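Local coordinates for protein sugar phosphate isomerase/epimerase (PDB 3OBE) that is probably an isomerase or epimerase acting on a sugar phosphate or similar substrate, built on a TIM-barrel fold, its exact substrate not established, at residues D113-W116 against K117-D121; R248-I251 against G252-G255. All blocks are in the same frame, centred on the assembly; numbering follows the deposited sequence. Where two conformers were deposited one is given.

From the N terminus, contact 1 comes first: residues 113-116 and 117-121 are consecutive turns of helix 109-126, which leads from strand 91-95 into strand 130-133 of the barrel. It closes no long loop, and neither does contact 2, a tight turn joining 248-251 to 252-255 in the loop between strand 240-245 and helix 259-269. The two follow in series, with no nesting or crossing, and lie on opposite sides of the chain's centre, centres about 37 Å apart. Contact 1 ties an outer helix to helix 142-160 and strand 130-133; contact 2 sets a loop beside the C-terminal helix 287-300.

Contact 1. Residues D113-W116 against K117-D121; sequences DEFW and KKATD
Thr120 grips the carbonyl of Trp116 twice. Its OG1 donates to Trp116 O at 2.6 Å, and its amide N to the same oxygen at 2.9 Å, the two donors arriving from opposite faces of the carbonyl plane. The hydroxyl can do this because it sits beside the backbone N (chi1 -61°), which folds OG1 back toward the preceding turn. Without the hydroxyl, as in an alanine here, Trp116 O is likely to keep only the amide of these two donors, and the contact with helix 142-160 would probably shrink. The turn is completed by i to i+4 bonds from Lys117 N to Asp113 O, from Lys118 N to Glu114 O, nearly straight at 171°, and from Ala119 N to Phe115 O. Over Asp113 O runs the aliphatic part of Lys117, its CG 3.2 Å from that oxygen; the rest of its chain goes out straight and brings NZ to 4.1 Å from Glu114 OE2, opposite charges too far apart for a salt bridge. Asp113 OD2 has its own salt bridge, to Arg154. On the buried side, Phe115 CD2 lies 3.5 Å above the Trp116 ring plane, while Ala119 CB approaches the Phe115 ring obliquely. Trp116, edge-to-face with Trp166, rests with Ala119 and Thr120 on Met131 of strand 130-133, and Thr120 also meets Ile158 and Thr159 of helix 142-160, seating helix 109-126 on the outside of the barrel.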
loop_
_atom_site.group_PDB
_atom_site.type_symbol
_atom_site.label_atom_id
_atom_site.label_comp_id
_atom_site.label_asym_id
_atom_site.label_seq_id
_atom_site.Cartn_x
_atom_site.Cartn_y
_atom_site.Cartn_z
ATOM N N ASP A 113 -19.171 1.800 -7.672
ATOM C CA ASP A 113 -19.384 0.362 -7.578
ATOM C C ASP A 113 -18.961 -0.305 -8.881
ATOM O O ASP A 113 -18.351 -1.385 -8.858
ATOM C CB ASP A 113 -20.846 0.001 -7.341
ATOM C CG ASP A 113 -21.377 0.409 -5.977
ATOM O OD1 ASP A 113 -20.620 0.851 -5.101
ATOM O OD2 ASP A 113 -22.626 0.213 -5.779
ATOM N N GLU A 114 -19.314 0.285 -10.029
ATOM C CA GLU A 114 -18.962 -0.353 -11.331
ATOM C C GLU A 114 -17.462 -0.459 -11.510
ATOM O O GLU A 114 -16.963 -1.507 -11.933
ATOM C CB GLU A 114 -19.599 0.372 -12.530
ATOM C CG GLU A 114 -21.101 0.219 -12.576
ATOM C CD GLU A 114 -21.574 -1.256 -12.531
ATOM O OE1 GLU A 114 -20.983 -2.091 -13.266
ATOM O OE2 GLU A 114 -22.499 -1.579 -11.735
ATOM N N PHE A 115 -16.740 0.592 -11.124
ATOM C CA PHE A 115 -15.288 0.581 -11.159
ATOM C C PHE A 115 -14.773 -0.577 -10.326
ATOM O O PHE A 115 -13.922 -1.363 -10.775
ATOM C CB PHE A 115 -14.695 1.885 -10.605
ATOM C CG PHE A 115 -13.205 1.837 -10.444
ATOM C CD1 PHE A 115 -12.371 2.161 -11.505
ATOM C CD2 PHE A 115 -12.621 1.422 -9.237
ATOM C CE1 PHE A 115 -10.984 2.071 -11.380
ATOM C CE2 PHE A 115 -11.256 1.336 -9.090
ATOM C CZ PHE A 115 -10.415 1.640 -10.171
ATOM N N TRP A 116 -15.236 -0.642 -9.080
ATOM C CA TRP A 116 -14.681 -1.641 -8.148
ATOM C C TRP A 116 -15.071 -3.069 -8.519
ATOM O O TRP A 116 -14.296 -3.991 -8.300
ATOM C CB TRP A 116 -15.029 -1.288 -6.703
ATOM C CG TRP A 116 -14.245 -0.103 -6.214
ATOM C CD1 TRP A 116 -14.711 1.138 -5.930
ATOM C CD2 TRP A 116 -12.822 -0.034 -6.033
ATOM N NE1 TRP A 116 -13.695 1.978 -5.575
ATOM C CE2 TRP A 116 -12.516 1.287 -5.622
ATOM C CE3 TRP A 116 -11.780 -0.950 -6.154
ATOM C CZ2 TRP A 116 -11.215 1.688 -5.329
ATOM C CZ3 TRP A 116 -10.510 -0.549 -5.911
ATOM C CH2 TRP A 116 -10.220 0.785 -5.514
ATOM N N LYS A 117 -16.277 -3.252 -9.076
ATOM C CA LYS A 117 -16.711 -4.592 -9.511
ATOM C C LYS A 117 -15.789 -5.091 -10.636
ATOM O O LYS A 117 -15.266 -6.223 -10.606
ATOM C CB LYS A 117 -18.179 -4.597 -9.942
ATOM C CG LYS A 117 -19.162 -4.514 -8.843
ATOM C CD LYS A 117 -20.574 -4.350 -9.416
ATOM C CE LYS A 117 -21.645 -4.350 -8.329
ATOM N NZ LYS A 117 -23.002 -4.482 -8.944
ATOM N N LYS A 118 -15.574 -4.262 -11.645
ATOM C CA LYS A 118 -14.743 -4.696 -12.749
ATOM C C LYS A 118 -13.313 -4.924 -12.310
ATOM O O LYS A 118 -12.669 -5.954 -12.674
ATOM C CB LYS A 118 -14.810 -3.682 -13.906
ATOM C CG LYS A 118 -13.867 -4.013 -15.017
ATOM C CD LYS A 118 -14.086 -3.119 -16.247
ATOM C CE LYS A 118 -13.199 -3.552 -17.416
ATOM N NZ LYS A 118 -13.461 -4.960 -17.809
ATOM N N ALA A 119 -12.803 -3.996 -11.489
ATOM C CA ALA A 119 -11.446 -4.119 -10.997
ATOM C C ALA A 119 -11.280 -5.401 -10.180
ATOM O O ALA A 119 -10.246 -6.045 -10.294
ATOM C CB ALA A 119 -11.022 -2.907 -10.165
ATOM N N THR A 120 -12.299 -5.775 -9.396
ATOM C CA THR A 120 -12.211 -6.984 -8.562
ATOM C C THR A 120 -12.127 -8.225 -9.454
ATOM O O THR A 120 -11.304 -9.114 -9.203
ATOM C CB THR A 120 -13.405 -7.078 -7.612
ATOM O OG1 THR A 120 -13.386 -5.921 -6.732
ATOM C CG2 THR A 120 -13.405 -8.411 -6.835
ATOM N N ASP A 121 -12.939 -8.263 -10.507
ATOM C CA ASP A 121 -12.929 -9.414 -11.429
ATOM C C ASP A 121 -11.506 -9.613 -12.002
ATOM O O ASP A 121 -10.982 -10.734 -12.105
ATOM C CB ASP A 121 -13.959 -9.219 -12.526
ATOM C CG ASP A 121 -15.404 -9.391 -12.034
ATOM O OD1 ASP A 121 -15.648 -9.969 -10.951
ATOM O OD2 ASP A 121 -16.296 -8.935 -12.755
#

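Contact 2. Residues R248-I251 against G252-G255; sequences RWII and GDSG
A type II beta turn from Ile250 to Asp253 makes this a local surface contact, set in the loop that leads from strand 240-245 to helix 259-269. Its closing bond runs from Asp253 N to Ile250 O at 3.2 Å, bent to 144° at the hydrogen, with the donor above the carbonyl plane. Gly252 takes the third position with phi 83°, where a side chain would run into Ile251 O. Across the turn the side chains of Ile250 and Asp253 meet obliquely, CB to CB at 3.8 Å. Asp253, in one of its two modelled conformers, points CG opposite its amide (chi1 -165°), which sends the carboxylate past the isoleucine; there a water can join the two residues, accepting from Ile250 N at 3.0 Å and donating to Asp253 OD2 at 2.7 Å. Further out, one of two conformers of Arg248 brings CG to 3.5 Å from Ser254 CB, a van der Waals touch; the polar ends go elsewhere, NH1 to Tyr220 OH and Ser254 OG to Asp247 OD1. Asp247 OD2 also takes the amide of Gly252. Ile250 and Ile251 lean on helix 287-300, where Ser294 OG bonds to Ile251 N. An extended Ile251 followed by a positive-phi residue, commonly glycine, defines the type II turn, which reverses the chain within a beta-to-alpha connection of the TIM barrel.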
loop_
_atom_site.group_PDB
_atom_site.type_symbol
_atom_site.label_atom_id
_atom_site.label_comp_id
_atom_site.label_asym_id
_atom_site.label_seq_id
_atom_site.Cartn_x
_atom_site.Cartn_y
_atom_site.Cartn_z
ATOM N N ARG A 248 13.532 8.203 4.009
ATOM C CA ARG A 248 13.963 9.242 3.066
ATOM C C ARG A 248 14.318 8.584 1.723
ATOM O O ARG A 248 13.887 9.016 0.660
ATOM C CB ARG A 248 15.152 9.956 3.620
ATOM C CG ARG A 248 14.855 10.638 4.957
ATOM C CD ARG A 248 13.791 11.747 4.765
ATOM N NE ARG A 248 14.393 12.977 4.281
ATOM C CZ ARG A 248 13.705 14.076 3.985
ATOM N NH1 ARG A 248 12.386 14.089 4.084
ATOM N NH2 ARG A 248 14.328 15.153 3.563
ATOM N N TRP A 249 15.095 7.524 1.814
ATOM C CA TRP A 249 15.426 6.711 0.617
ATOM C C TRP A 249 15.615 5.271 1.092
ATOM O O TRP A 249 14.640 4.537 1.312
ATOM C CB TRP A 249 16.590 7.321 -0.157
ATOM C CG TRP A 249 16.603 6.797 -1.597
ATOM C CD1 TRP A 249 15.599 6.943 -2.525
ATOM C CD2 TRP A 249 17.653 6.075 -2.250
ATOM N NE1 TRP A 249 15.948 6.329 -3.707
ATOM C CE2 TRP A 249 17.203 5.791 -3.568
ATOM C CE3 TRP A 249 18.938 5.635 -1.866
ATOM C CZ2 TRP A 249 17.983 5.079 -4.476
ATOM C CZ3 TRP A 249 19.708 4.959 -2.772
ATOM C CH2 TRP A 249 19.220 4.669 -4.063
ATOM N N ILE A 250 16.842 4.862 1.332
ATOM C CA ILE A 250 17.081 3.495 1.797
ATOM C C ILE A 250 16.473 3.287 3.175
ATOM O O ILE A 250 16.650 4.098 4.080
ATOM C CB ILE A 250 18.544 3.142 1.842
ATOM C CG1 ILE A 250 19.103 2.973 0.440
ATOM C CG2 ILE A 250 18.806 1.785 2.591
ATOM C CD1 ILE A 250 20.651 3.127 0.386
ATOM N N ILE A 251 15.712 2.208 3.316
ATOM C CA ILE A 251 15.076 1.920 4.589
ATOM C C ILE A 251 16.109 1.765 5.697
ATOM O O ILE A 251 17.075 0.966 5.593
ATOM C CB ILE A 251 14.170 0.674 4.520
ATOM C CG1 ILE A 251 13.146 0.794 3.395
ATOM C CG2 ILE A 251 13.544 0.353 5.881
ATOM C CD1 ILE A 251 12.165 2.009 3.464
ATOM N N GLY A 252 15.920 2.570 6.755
ATOM C CA GLY A 252 16.787 2.550 7.927
ATOM C C GLY A 252 18.085 3.349 7.848
ATOM O O GLY A 252 18.965 3.213 8.728
ATOM N N ASP A 253 18.213 4.199 6.824
ATOM C CA ASP A 253 19.448 4.939 6.531
ATOM C C ASP A 253 19.408 6.419 7.006
ATOM O O ASP A 253 20.423 7.106 6.944
ATOM C CB ASP A 253 19.732 4.827 5.015
ATOM C CG ASP A 253 21.149 5.234 4.615
ATOM O OD1 ASP A 253 22.091 4.960 5.380
ATOM O OD2 ASP A 253 21.344 5.760 3.490
ATOM N N SER A 254 18.290 6.872 7.583
ATOM C CA SER A 254 18.116 8.306 7.915
ATOM C C SER A 254 18.057 8.488 9.438
ATOM O O SER A 254 18.178 7.512 10.178
ATOM C CB SER A 254 16.893 8.896 7.265
ATOM O OG SER A 254 15.697 8.638 7.977
ATOM N N GLY A 255 17.960 9.739 9.875
ATOM C CA GLY A 255 17.694 10.057 11.267
ATOM C C GLY A 255 16.232 9.997 11.677
ATOM O O GLY A 255 15.934 10.242 12.835
HETATM O O HOH W 1 19.255 6.531 1.894
#